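Local coordinates for lipid binding protein LpqN (Mycobacterium tuberculosis, PDB 6E5D) that takes part in building the mycobacterial cell envelope, binds periplasmic loop domains of the mycolate transporters MmpL3 and MmpL11, and serves as a virulence factor, at residues D86-D91 / N218-Q223; I124-T129 / V196-L201; K136-A141 / G164-Q169; G143-L148 / V183-V188. All coordinates share one frame; numbering follows the deposited sequence.

Contacts 2 and 4 are largely buried, contact 3 is half covered and contact 1 lies at the surface. Contact 2 is main-chain chemistry, a ladder of hydrogen bonds between strands 120-129 and 195-206; the other three bring side chains of helices or a loop against another element. Strands 165-176, 179-192 and 195-206 are consecutive in one sheet, and the two successive short helices of contacts 3 and 4 pack on the face of that sheet that bears Val198. Contact 3 is almost wholly apolar, whereas contact 4 adds a buried amide, a carboxylate and waters. Contact 1 relies on proline, valine and isoleucine with one bridging water, and reaches contact 2 where Ile220 meets Leu201.

Contact 1: D86-D91 / N218-Q223; sequences DLPVPD and NVIDEQ
Pro88 and Pro90 pack against Val219, Ile220 and Gln223 in an apolar surface contact between the loop after strand 84-86 and the last turns of helix 210-223. Its two main partners are Pro88 and Ile220. With CG1 anti to its carbonyl carbon (chi1 -73°), the Ile220 branch bends toward the loop and puts CD1 in a corner formed by two residues: CD1 lies 3.3 Å from Pro88 O, 3.8 Å from Pro88 CD and 3.8 Å from Leu87 CB. Beside it, on the same side of the helix, the Pro88 ring fits between neighbours, its CG 4.0 Å from both Val219 CG1 and Gln223 CB, while Pro90 CG touches Val219 CG1 more loosely at 4.4 Å. Prolines suit an irregular segment like this one: they have no N-H that needs a partner, and their rigid rings present carbon to the helix. The polar link is indirect. Water 1 donates to Asp86 O (3.1 Å) and to Gln223 O (3.2 Å), tying together two backbone carbonyls at the edge of the contact. Just beyond, strand 84-86 pairs with strand 225-227 through Asp86 and Thr225. Ile220 and Pro90 both rest on Ile107 of strand 106-109, and Ile220 also meets Leu201 of strand 195-206, so loop and helix end pack together against the main sheet.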
loop_
_atom_site.group_PDB
_atom_site.type_symbol
_atom_site.label_atom_id
_atom_site.label_comp_id
_atom_site.label_asym_id
_atom_site.label_seq_id
_atom_site.Cartn_x
_atom_site.Cartn_y
_atom_site.Cartn_z
ATOM N N ASP A 86 2.285 -11.879 5.631
ATOM C CA ASP A 86 1.427 -12.791 4.884
ATOM C C ASP A 86 0.077 -12.128 4.655
ATOM O O ASP A 86 -0.603 -11.751 5.615
ATOM C CB ASP A 86 1.245 -14.115 5.631
ATOM C CG ASP A 86 2.564 -14.770 5.990
ATOM O OD1 ASP A 86 3.461 -14.820 5.123
ATOM O OD2 ASP A 86 2.704 -15.229 7.143
ATOM N N LEU A 87 -0.311 -11.998 3.388
ATOM C CA LEU A 87 -1.613 -11.442 3.046
ATOM C C LEU A 87 -2.657 -12.553 2.962
ATOM O O LEU A 87 -2.375 -13.626 2.420
ATOM C CB LEU A 87 -1.556 -10.707 1.711
ATOM C CG LEU A 87 -1.073 -9.255 1.736
ATOM C CD1 LEU A 87 0.345 -9.159 2.269
ATOM C CD2 LEU A 87 -1.166 -8.647 0.346
ATOM N N PRO A 88 -3.864 -12.345 3.481
ATOM C CA PRO A 88 -4.933 -13.318 3.251
ATOM C C PRO A 88 -5.379 -13.290 1.798
ATOM O O PRO A 88 -5.185 -12.310 1.078
ATOM C CB PRO A 88 -6.050 -12.854 4.190
ATOM C CG PRO A 88 -5.817 -11.388 4.337
ATOM C CD PRO A 88 -4.324 -11.214 4.308
ATOM N N VAL A 89 -5.981 -14.391 1.371
ATOM C CA VAL A 89 -6.490 -14.535 0.014
ATOM C C VAL A 89 -7.987 -14.805 0.095
ATOM O O VAL A 89 -8.415 -15.943 0.292
ATOM C CB VAL A 89 -5.764 -15.659 -0.746
ATOM C CG1 VAL A 89 -6.253 -15.718 -2.185
ATOM C CG2 VAL A 89 -4.260 -15.447 -0.700
ATOM N N PRO A 90 -8.821 -13.776 -0.051
ATOM C CA PRO A 90 -10.270 -13.991 0.010
ATOM C C PRO A 90 -10.763 -14.847 -1.146
ATOM O O PRO A 90 -10.098 -15.003 -2.173
ATOM C CB PRO A 90 -10.848 -12.573 -0.068
ATOM C CG PRO A 90 -9.726 -11.669 0.302
ATOM C CD PRO A 90 -8.486 -12.349 -0.181
ATOM N N ASP A 91 -11.959 -15.402 -0.961
ATOM C CA ASP A 91 -12.591 -16.185 -2.015
ATOM C C ASP A 91 -12.699 -15.363 -3.293
ATOM O O ASP A 91 -12.961 -14.158 -3.256
ATOM C CB ASP A 91 -13.978 -16.650 -1.570
ATOM C CG ASP A 91 -13.922 -17.772 -0.549
ATOM O OD1 ASP A 91 -12.822 -18.320 -0.320
ATOM O OD2 ASP A 91 -14.978 -18.106 0.025
ATOM N N ASN A 218 -10.710 -4.422 2.799
ATOM C CA ASN A 218 -11.019 -4.422 4.224
ATOM C C ASN A 218 -10.455 -5.660 4.908
ATOM O O ASN A 218 -10.006 -5.592 6.058
ATOM C CB ASN A 218 -12.531 -4.334 4.439
ATOM C CG ASN A 218 -13.103 -2.993 4.019
ATOM O OD1 ASN A 218 -12.367 -2.033 3.798
ATOM N ND2 ASN A 218 -14.426 -2.920 3.921
ATOM N N VAL A 219 -10.473 -6.804 4.222
ATOM C CA VAL A 219 -9.893 -8.018 4.789
ATOM C C VAL A 219 -8.372 -7.917 4.809
ATOM O O VAL A 219 -7.725 -8.231 5.815
ATOM C CB VAL A 219 -10.369 -9.256 4.008
ATOM C CG1 VAL A 219 -9.726 -10.522 4.563
ATOM C CG2 VAL A 219 -11.887 -9.363 4.053
ATOM N N ILE A 220 -7.780 -7.477 3.697
ATOM C CA ILE A 220 -6.327 -7.328 3.632
ATOM C C ILE A 220 -5.847 -6.372 4.716
ATOM O O ILE A 220 -4.880 -6.654 5.436
ATOM C CB ILE A 220 -5.901 -6.853 2.232
ATOM C CG1 ILE A 220 -6.039 -7.985 1.213
ATOM C CG2 ILE A 220 -4.467 -6.324 2.251
ATOM C CD1 ILE A 220 -4.950 -9.027 1.307
ATOM N N ASP A 221 -6.518 -5.225 4.850
ATOM C CA ASP A 221 -6.097 -4.218 5.818
ATOM C C ASP A 221 -6.186 -4.715 7.254
ATOM O O ASP A 221 -5.480 -4.192 8.122
ATOM C CB ASP A 221 -6.948 -2.953 5.671
ATOM C CG ASP A 221 -6.597 -2.146 4.436
ATOM O OD1 ASP A 221 -5.626 -2.501 3.737
ATOM O OD2 ASP A 221 -7.300 -1.147 4.167
ATOM N N GLU A 222 -7.031 -5.710 7.525
ATOM C CA GLU A 222 -7.314 -6.145 8.887
ATOM C C GLU A 222 -6.663 -7.462 9.274
ATOM O O GLU A 222 -6.311 -7.635 10.444
ATOM C CB GLU A 222 -8.830 -6.284 9.090
ATOM C CG GLU A 222 -9.510 -5.064 9.696
ATOM C CD GLU A 222 -9.101 -3.767 9.029
ATOM O OE1 GLU A 222 -8.753 -2.811 9.754
ATOM O OE2 GLU A 222 -9.121 -3.703 7.782
ATOM N N GLN A 223 -6.488 -8.388 8.332
ATOM C CA GLN A 223 -6.031 -9.736 8.644
ATOM C C GLN A 223 -4.620 -10.028 8.153
ATOM O O GLN A 223 -4.109 -11.122 8.409
ATOM C CB GLN A 223 -7.003 -10.763 8.054
ATOM C CG GLN A 223 -8.392 -10.710 8.666
ATOM C CD GLN A 223 -9.336 -11.732 8.063
ATOM O OE1 GLN A 223 -8.929 -12.839 7.710
ATOM N NE2 GLN A 223 -10.604 -11.361 7.936
HETATM O O HOH W 1 -2.924 -13.548 6.694
#

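Contact 2: I124-T129 / V196-L201; sequences ILSKLT and VFVLQL
Ile124 to Leu128 pair with Val196 to Gln200 as two antiparallel strands of the main curled sheet, in a family placed in the Mog1p/PsbP clan. Six backbone hydrogen bonds join them, two for each of the hydrogen-bonded pairs Ile124-Gln200, Ser126-Val198 and Leu128-Val196; the shortest runs from Leu128 N to Val196 O at 2.8 Å. Leu125-Leu199 and Lys127-Phe197 form the intervening non-hydrogen-bonded pairs, where CA-H groups approach carbonyls, as Phe197 CA does Ser126 O at 3.2 Å. On the face bearing Ser126, Leu128 and Val198, Leu128 CD1 crosses to Val198 CG2 at 3.5 Å, and Val137 of helix 134-139 covers them, so branched apolar residues fit here. Ser126 is modelled in two conformers; in one, water 2 lies 2.8 Å from Ser126 OG and donates to Val198 O, also at 2.8 Å. At the more open end of this face, the amide of Gln200 turns to Thr187 OG1, to which its NE2 is hydrogen-bonded. On the other face Leu125 CD1 reaches across to Leu199 CB at 4.0 Å. There an extended lysine suits an aromatic neighbour: Lys127, with CG anti to its backbone N (chi1 177°), runs alongside Phe197 and points the same way. With CB and CD also close to the ring, Lys127 CG lies over one face in a CH-pi contact, 4.2 Å from the Phe197 ring centroid and 28° off its normal.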
loop_
_atom_site.group_PDB
_atom_site.type_symbol
_atom_site.label_atom_id
_atom_site.label_comp_id
_atom_site.label_asym_id
_atom_site.label_seq_id
_atom_site.Cartn_x
_atom_site.Cartn_y
_atom_site.Cartn_z
ATOM N N ILE A 124 3.905 -3.468 -1.241
ATOM C CA ILE A 124 5.248 -2.947 -1.455
ATOM C C ILE A 124 5.914 -2.872 -0.090
ATOM O O ILE A 124 5.327 -2.338 0.855
ATOM C CB ILE A 124 5.235 -1.561 -2.125
ATOM C CG1 ILE A 124 4.411 -1.598 -3.417
ATOM C CG2 ILE A 124 6.659 -1.101 -2.409
ATOM C CD1 ILE A 124 4.282 -0.256 -4.098
ATOM N N LEU A 125 7.120 -3.421 0.021
ATOM C CA LEU A 125 7.847 -3.431 1.285
ATOM C C LEU A 125 9.227 -2.840 1.054
ATOM O O LEU A 125 9.987 -3.339 0.218
ATOM C CB LEU A 125 7.958 -4.849 1.855
ATOM C CG LEU A 125 8.566 -4.949 3.258
ATOM C CD1 LEU A 125 7.698 -4.225 4.277
ATOM C CD2 LEU A 125 8.761 -6.402 3.656
ATOM N N SER A 126 9.546 -1.780 1.791
ATOM C CA SER A 126 10.833 -1.114 1.683
ATOM C C SER A 126 11.522 -1.109 3.040
ATOM O O SER A 126 10.883 -1.243 4.087
ATOM C CB SER A 126 10.676 0.321 1.165
ATOM O OG SER A 126 9.729 1.038 1.931
ATOM N N LYS A 127 12.842 -0.962 3.003
ATOM C CA LYS A 127 13.672 -0.904 4.200
ATOM C C LYS A 127 14.352 0.455 4.239
ATOM O O LYS A 127 15.118 0.794 3.330
ATOM C CB LYS A 127 14.705 -2.032 4.206
ATOM C CG LYS A 127 15.660 -2.003 5.392
ATOM C CD LYS A 127 16.544 -3.242 5.412
ATOM C CE LYS A 127 17.544 -3.206 6.551
ATOM N NZ LYS A 127 18.338 -4.465 6.619
ATOM N N LEU A 128 14.066 1.229 5.281
ATOM C CA LEU A 128 14.656 2.547 5.463
ATOM C C LEU A 128 15.733 2.482 6.536
ATOM O O LEU A 128 15.516 1.903 7.606
ATOM C CB LEU A 128 13.591 3.570 5.859
ATOM C CG LEU A 128 12.394 3.711 4.919
ATOM C CD1 LEU A 128 11.441 4.779 5.437
ATOM C CD2 LEU A 128 12.846 4.030 3.508
ATOM N N THR A 129 16.889 3.076 6.247
ATOM C CA THR A 129 17.955 3.224 7.226
ATOM C C THR A 129 18.415 4.674 7.237
ATOM O O THR A 129 18.426 5.338 6.195
ATOM C CB THR A 129 19.140 2.297 6.927
ATOM O OG1 THR A 129 19.702 2.624 5.650
ATOM C CG2 THR A 129 18.693 0.844 6.931
ATOM N N VAL A 196 13.809 0.880 9.684
ATOM C CA VAL A 196 12.358 1.011 9.715
ATOM C C VAL A 196 11.829 0.484 8.391
ATOM O O VAL A 196 12.135 1.038 7.327
ATOM C CB VAL A 196 11.910 2.461 9.948
ATOM C CG1 VAL A 196 10.387 2.566 9.856
ATOM C CG2 VAL A 196 12.412 2.967 11.295
ATOM N N PHE A 197 11.056 -0.593 8.452
ATOM C CA PHE A 197 10.413 -1.129 7.262
ATOM C C PHE A 197 9.088 -0.415 7.044
ATOM O O PHE A 197 8.406 -0.032 7.999
ATOM C CB PHE A 197 10.195 -2.639 7.392
ATOM C CG PHE A 197 11.471 -3.438 7.396
ATOM C CD1 PHE A 197 12.168 -3.651 8.575
ATOM C CD2 PHE A 197 11.971 -3.976 6.222
ATOM C CE1 PHE A 197 13.342 -4.385 8.583
ATOM C CE2 PHE A 197 13.143 -4.711 6.223
ATOM C CZ PHE A 197 13.829 -4.914 7.403
ATOM N N VAL A 198 8.737 -0.215 5.777
ATOM C CA VAL A 198 7.497 0.452 5.398
ATOM C C VAL A 198 6.728 -0.477 4.472
ATOM O O VAL A 198 7.207 -0.818 3.382
ATOM C CB VAL A 198 7.760 1.807 4.722
ATOM C CG1 VAL A 198 6.434 2.472 4.333
ATOM C CG2 VAL A 198 8.590 2.703 5.634
ATOM N N LEU A 199 5.537 -0.880 4.903
ATOM C CA LEU A 199 4.635 -1.684 4.093
ATOM C C LEU A 199 3.529 -0.789 3.552
ATOM O O LEU A 199 2.905 -0.043 4.309
ATOM C CB LEU A 199 4.033 -2.820 4.922
ATOM C CG LEU A 199 2.934 -3.645 4.241
ATOM C CD1 LEU A 199 3.523 -4.509 3.140
ATOM C CD2 LEU A 199 2.185 -4.490 5.257
ATOM N N GLN A 200 3.280 -0.870 2.250
ATOM C CA GLN A 200 2.152 -0.183 1.639
ATOM C C GLN A 200 1.284 -1.214 0.938
ATOM O O GLN A 200 1.788 -2.046 0.177
ATOM C CB GLN A 200 2.618 0.908 0.670
ATOM C CG GLN A 200 3.411 2.001 1.371
ATOM C CD GLN A 200 3.474 3.293 0.586
ATOM O OE1 GLN A 200 4.008 3.336 -0.522
ATOM N NE2 GLN A 200 2.929 4.358 1.161
ATOM N N LEU A 201 -0.011 -1.174 1.229
ATOM C CA LEU A 201 -0.998 -2.062 0.628
ATOM C C LEU A 201 -1.863 -1.212 -0.291
ATOM O O LEU A 201 -2.664 -0.399 0.182
ATOM C CB LEU A 201 -1.831 -2.757 1.702
ATOM C CG LEU A 201 -1.044 -3.605 2.706
ATOM C CD1 LEU A 201 -1.915 -3.961 3.910
ATOM C CD2 LEU A 201 -0.491 -4.857 2.057
HETATM O O HOH W 2 7.211 0.494 0.931
#

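Contact 3: K136-A141 / G164-Q169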
loop_
_atom_site.group_PDB
_atom_site.type_symbol
_atom_site.label_atom_id
_atom_site.label_comp_id
_atom_site.label_asym_id
_atom_site.label_seq_id
_atom_site.Cartn_x
_atom_site.Cartn_y
_atom_site.Cartn_z
ATOM N N LYS A 136 6.693 10.449 10.960
ATOM C CA LYS A 136 6.708 11.300 9.777
ATOM C C LYS A 136 6.349 10.516 8.521
ATOM O O LYS A 136 5.736 11.073 7.601
ATOM C CB LYS A 136 8.077 11.967 9.631
ATOM C CG LYS A 136 8.360 13.024 10.699
ATOM C CD LYS A 136 7.456 14.240 10.531
ATOM C CE LYS A 136 7.594 15.218 11.683
ATOM N NZ LYS A 136 6.643 16.355 11.541
ATOM N N VAL A 137 6.702 9.231 8.460
ATOM C CA VAL A 137 6.276 8.407 7.333
ATOM C C VAL A 137 4.757 8.379 7.255
ATOM O O VAL A 137 4.171 8.513 6.173
ATOM C CB VAL A 137 6.864 6.988 7.448
ATOM C CG1 VAL A 137 6.347 6.102 6.313
ATOM C CG2 VAL A 137 8.385 7.046 7.440
ATOM N N LEU A 138 4.093 8.211 8.399
ATOM C CA LEU A 138 2.636 8.181 8.400
ATOM C C LEU A 138 2.047 9.565 8.170
ATOM O O LEU A 138 0.996 9.690 7.532
ATOM C CB LEU A 138 2.119 7.598 9.714
ATOM C CG LEU A 138 2.507 6.148 10.021
ATOM C CD1 LEU A 138 1.764 5.656 11.248
ATOM C CD2 LEU A 138 2.244 5.227 8.833
ATOM N N GLN A 139 2.698 10.612 8.679
ATOM C CA GLN A 139 2.193 11.964 8.464
ATOM C C GLN A 139 2.081 12.280 6.977
ATOM O O GLN A 139 1.121 12.929 6.543
ATOM C CB GLN A 139 3.100 12.975 9.163
ATOM C CG GLN A 139 2.668 14.421 8.980
ATOM C CD GLN A 139 3.535 15.394 9.749
ATOM O OE1 GLN A 139 4.295 15.003 10.638
ATOM N NE2 GLN A 139 3.428 16.672 9.410
ATOM N N PHE A 140 3.041 11.818 6.180
ATOM C CA PHE A 140 3.107 12.149 4.763
ATOM C C PHE A 140 2.558 11.044 3.871
ATOM O O PHE A 140 2.582 11.185 2.643
ATOM C CB PHE A 140 4.554 12.469 4.378
ATOM C CG PHE A 140 5.159 13.577 5.196
ATOM C CD1 PHE A 140 4.486 14.775 5.362
ATOM C CD2 PHE A 140 6.384 13.410 5.817
ATOM C CE1 PHE A 140 5.032 15.795 6.118
ATOM C CE2 PHE A 140 6.937 14.428 6.576
ATOM C CZ PHE A 140 6.257 15.619 6.728
ATOM N N ALA A 141 2.056 9.960 4.454
ATOM C CA ALA A 141 1.460 8.889 3.663
ATOM C C ALA A 141 0.351 9.364 2.731
ATOM O O ALA A 141 0.243 8.815 1.621
ATOM C CB ALA A 141 0.935 7.801 4.610
ATOM N N GLY A 164 0.080 -4.608 15.683
ATOM C CA GLY A 164 0.708 -3.826 16.725
ATOM C C GLY A 164 1.495 -2.632 16.232
ATOM O O GLY A 164 1.990 -1.852 17.058
ATOM N N PHE A 165 1.626 -2.463 14.922
ATOM C CA PHE A 165 2.377 -1.364 14.335
ATOM C C PHE A 165 1.421 -0.269 13.885
ATOM O O PHE A 165 0.307 -0.548 13.432
ATOM C CB PHE A 165 3.214 -1.858 13.153
ATOM C CG PHE A 165 4.266 -2.861 13.543
ATOM C CD1 PHE A 165 5.480 -2.441 14.068
ATOM C CD2 PHE A 165 4.036 -4.220 13.406
ATOM C CE1 PHE A 165 6.447 -3.357 14.435
ATOM C CE2 PHE A 165 5.001 -5.142 13.773
ATOM C CZ PHE A 165 6.206 -4.709 14.291
ATOM N N SER A 166 1.854 0.981 14.019
ATOM C CA SER A 166 1.006 2.104 13.645
ATOM C C SER A 166 0.871 2.183 12.128
ATOM O O SER A 166 1.761 1.774 11.376
ATOM C CB SER A 166 1.571 3.414 14.197
ATOM O OG SER A 166 2.799 3.752 13.578
ATOM N N ALA A 167 -0.263 2.717 11.680
ATOM C CA ALA A 167 -0.565 2.748 10.257
ATOM C C ALA A 167 -1.451 3.943 9.934
ATOM O O ALA A 167 -1.934 4.650 10.821
ATOM C CB ALA A 167 -1.245 1.450 9.813
ATOM N N TRP A 168 -1.660 4.150 8.635
ATOM C CA TRP A 168 -2.550 5.179 8.117
ATOM C C TRP A 168 -3.232 4.633 6.874
ATOM O O TRP A 168 -2.596 3.938 6.080
ATOM C CB TRP A 168 -1.783 6.460 7.771
ATOM C CG TRP A 168 -2.670 7.632 7.565
ATOM C CD1 TRP A 168 -3.221 8.051 6.390
ATOM C CD2 TRP A 168 -3.125 8.540 8.570
ATOM N NE1 TRP A 168 -3.990 9.169 6.603
ATOM C CE2 TRP A 168 -3.947 9.489 7.935
ATOM C CE3 TRP A 168 -2.913 8.643 9.948
ATOM C CZ2 TRP A 168 -4.558 10.530 8.629
ATOM C CZ3 TRP A 168 -3.520 9.675 10.637
ATOM C CH2 TRP A 168 -4.333 10.606 9.976
ATOM N N GLN A 169 -4.521 4.931 6.709
ATOM C CA GLN A 169 -5.295 4.462 5.563
ATOM C C GLN A 169 -6.126 5.602 4.989
ATOM O O GLN A 169 -6.695 6.396 5.745
ATOM C CB GLN A 169 -6.227 3.304 5.960
ATOM C CG GLN A 169 -6.802 2.538 4.775
ATOM C CD GLN A 169 -8.126 3.100 4.278
ATOM O OE1 GLN A 169 -8.753 3.929 4.939
ATOM N NE2 GLN A 169 -8.556 2.646 3.107
#
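Leu138 is the tightly packed part of this contact, pressed from helix 134-139 onto the backbone of Ser166 to Trp168. Leu138 CG, anti to the carbonyl carbon (chi1 -62°), is carried toward the strand, and its two methyls divide the work: CD1 sits 3.6 Å from Ala167 N and also touches the Ser166 side chain, while CD2 lies 4.1 Å from Trp168 N and 4.3 Å from Trp168 CB. A leucine suits the place, since a forked end can cover several strand atoms at once. Packing is sparser farther along the chain, where Ala141 CB is 4.4 Å from Trp168 CB, a small methyl meeting the first carbon of the tryptophan side chain. The carbonyl Leu138 O stands 4.1 Å above one face of the indole, displaced toward its rim. The indole does not depend on the helix for its polar end, because Trp168 NE1 is hydrogen-bonded to Asp156 O. The solvent side is different again: exposed Gln139 points away from the strand and instead takes a hydrogen bond through OE1 from Lys136 NZ at 2.9 Å. Strand 165-176 runs between strands 152-162 and 179-192; the helix packs over strands 165-176 and 179-192, Leu138 also meeting Val189, while Val137 and Ala141 also touch helix 61-67.

Contact 4: G143-L148 / V183-V188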
loop_
_atom_site.group_PDB
_atom_site.type_symbol
_atom_site.label_atom_id
_atom_site.label_comp_id
_atom_site.label_asym_id
_atom_site.label_seq_id
_atom_site.Cartn_x
_atom_site.Cartn_y
_atom_site.Cartn_z
ATOM N N GLY A 143 0.081 11.937 0.865
ATOM C CA GLY A 143 0.474 12.769 -0.261
ATOM C C GLY A 143 0.387 12.053 -1.597
ATOM O O GLY A 143 -0.076 12.623 -2.588
ATOM N N GLU A 144 0.831 10.796 -1.642
ATOM C CA GLU A 144 0.907 10.079 -2.911
ATOM C C GLU A 144 -0.460 10.006 -3.586
ATOM O O GLU A 144 -0.609 10.383 -4.754
ATOM C CB GLU A 144 1.476 8.677 -2.682
ATOM C CG GLU A 144 1.638 7.853 -3.956
ATOM C CD GLU A 144 2.068 6.421 -3.684
ATOM O OE1 GLU A 144 2.123 5.628 -4.648
ATOM O OE2 GLU A 144 2.343 6.089 -2.511
ATOM N N LEU A 145 -1.473 9.517 -2.865
ATOM C CA LEU A 145 -2.805 9.412 -3.454
ATOM C C LEU A 145 -3.370 10.787 -3.789
ATOM O O LEU A 145 -4.005 10.966 -4.834
ATOM C CB LEU A 145 -3.749 8.667 -2.509
ATOM C CG LEU A 145 -4.043 7.211 -2.880
ATOM C CD1 LEU A 145 -2.758 6.399 -2.947
ATOM C CD2 LEU A 145 -5.022 6.595 -1.891
ATOM N N LYS A 146 -3.148 11.773 -2.919
ATOM C CA LYS A 146 -3.673 13.108 -3.176
ATOM C C LYS A 146 -3.054 13.740 -4.415
ATOM O O LYS A 146 -3.628 14.684 -4.968
ATOM C CB LYS A 146 -3.448 13.999 -1.954
ATOM C CG LYS A 146 -4.247 13.567 -0.733
ATOM C CD LYS A 146 -3.810 14.317 0.515
ATOM C CE LYS A 146 -4.530 15.649 0.651
ATOM N NZ LYS A 146 -3.763 16.612 1.490
ATOM N N ASN A 147 -1.908 13.236 -4.872
ATOM C CA ASN A 147 -1.257 13.755 -6.067
ATOM C C ASN A 147 -1.681 13.032 -7.341
ATOM O O ASN A 147 -1.247 13.423 -8.429
ATOM C CB ASN A 147 0.266 13.670 -5.917
ATOM C CG ASN A 147 0.820 14.722 -4.977
ATOM O OD1 ASN A 147 0.109 15.638 -4.563
ATOM N ND2 ASN A 147 2.101 14.604 -4.645
ATOM N N LEU A 148 -2.510 11.996 -7.236
ATOM C CA LEU A 148 -2.948 11.276 -8.420
ATOM C C LEU A 148 -3.797 12.184 -9.311
ATOM O O LEU A 148 -4.522 13.050 -8.814
ATOM C CB LEU A 148 -3.754 10.042 -8.029
ATOM C CG LEU A 148 -2.968 8.877 -7.428
ATOM C CD1 LEU A 148 -3.919 7.810 -6.913
ATOM C CD2 LEU A 148 -2.005 8.293 -8.452
ATOM N N VAL A 183 -9.211 3.790 -5.573
ATOM C CA VAL A 183 -7.890 3.508 -5.031
ATOM C C VAL A 183 -7.939 3.652 -3.517
ATOM O O VAL A 183 -8.689 4.470 -2.977
ATOM C CB VAL A 183 -6.820 4.448 -5.637
ATOM C CG1 VAL A 183 -7.110 5.910 -5.271
ATOM C CG2 VAL A 183 -5.417 4.031 -5.207
ATOM N N ALA A 184 -7.144 2.832 -2.838
ATOM C CA ALA A 184 -7.000 2.905 -1.396
ATOM C C ALA A 184 -5.586 2.469 -1.050
ATOM O O ALA A 184 -4.975 1.668 -1.762
ATOM C CB ALA A 184 -8.028 2.030 -0.673
ATOM N N GLN A 185 -5.065 3.005 0.048
ATOM C CA GLN A 185 -3.704 2.682 0.446
ATOM C C GLN A 185 -3.617 2.668 1.958
ATOM O O GLN A 185 -3.988 3.648 2.609
ATOM C CB GLN A 185 -2.708 3.687 -0.131
ATOM C CG GLN A 185 -1.266 3.426 0.276
ATOM C CD GLN A 185 -0.317 4.478 -0.256
ATOM O OE1 GLN A 185 -0.310 5.616 0.215
ATOM N NE2 GLN A 185 0.490 4.107 -1.243
ATOM N N LYS A 186 -3.126 1.564 2.508
ATOM C CA LYS A 186 -2.776 1.482 3.918
ATOM C C LYS A 186 -1.260 1.410 4.038
ATOM O O LYS A 186 -0.621 0.566 3.402
ATOM C CB LYS A 186 -3.431 0.271 4.588
ATOM C CG LYS A 186 -3.132 0.161 6.088
ATOM C CD LYS A 186 -4.087 -0.793 6.793
ATOM C CE LYS A 186 -3.862 -0.804 8.303
ATOM N NZ LYS A 186 -4.866 -1.656 9.010
ATOM N N THR A 187 -0.694 2.311 4.836
ATOM C CA THR A 187 0.742 2.387 5.070
ATOM C C THR A 187 1.016 1.984 6.512
ATOM O O THR A 187 0.374 2.497 7.433
ATOM C CB THR A 187 1.263 3.802 4.797
ATOM O OG1 THR A 187 0.999 4.156 3.433
ATOM C CG2 THR A 187 2.761 3.901 5.070
ATOM N N VAL A 188 1.949 1.053 6.702
ATOM C CA VAL A 188 2.322 0.557 8.023
ATOM C C VAL A 188 3.817 0.770 8.198
ATOM O O VAL A 188 4.606 0.391 7.325
ATOM C CB VAL A 188 1.969 -0.932 8.200
ATOM C CG1 VAL A 188 2.208 -1.379 9.638
ATOM C CG2 VAL A 188 0.526 -1.217 7.774
HETATM O O HOH W 3 2.339 7.148 0.133
HETATM O O HOH W 4 -1.169 8.112 -0.358
#
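Glu144 and Gln185 meet with their side chains at about a right angle, and beside them Leu145 and Leu148 point at Val183 end to end. Both polar chains are extended, with CG anti to the backbone N, so Glu144 can reach down from the helix while Gln185 stands up from the strand. Their flat ends are turned 61° against each other. Gln185 NE2 donates to Glu144 OE2 at 3.0 Å in a nearly straight bond (176°) that leaves within the amide plane but arrives from above the carboxylate plane, 55° out of it. Gln185 suits this buried spot because its amide both donates and accepts: NE2 is also hydrogen-bonded to Asn202 OD1, and OE1 accepts from water 4 at 2.7 Å. That water in turn accepts from Leu145 N at 2.9 Å, so a helix N-H is joined to the strand amide. Water 3 lies near both Glu144 OE2 and Gln185 OE1. The apolar half is simpler. In the Val183 conformer described, one of two, Leu145 CD2 meets Val183 CG1 at 4.0 Å, and Leu148 CD1 reaches the same methyl at 4.1 Å, making Val183 a short, compact partner for two long side chains. Leu145 CD1 passes obliquely over Gln185 CB at 3.9 Å, shielding the glutamine's aliphatic part. Strand 179-192 lies between strands 165-176 and 195-206; on it helix 142-146 sits with Leu145 also against Leu170 and Phe151, and Glu144 touching Gln200 of strand 195-206.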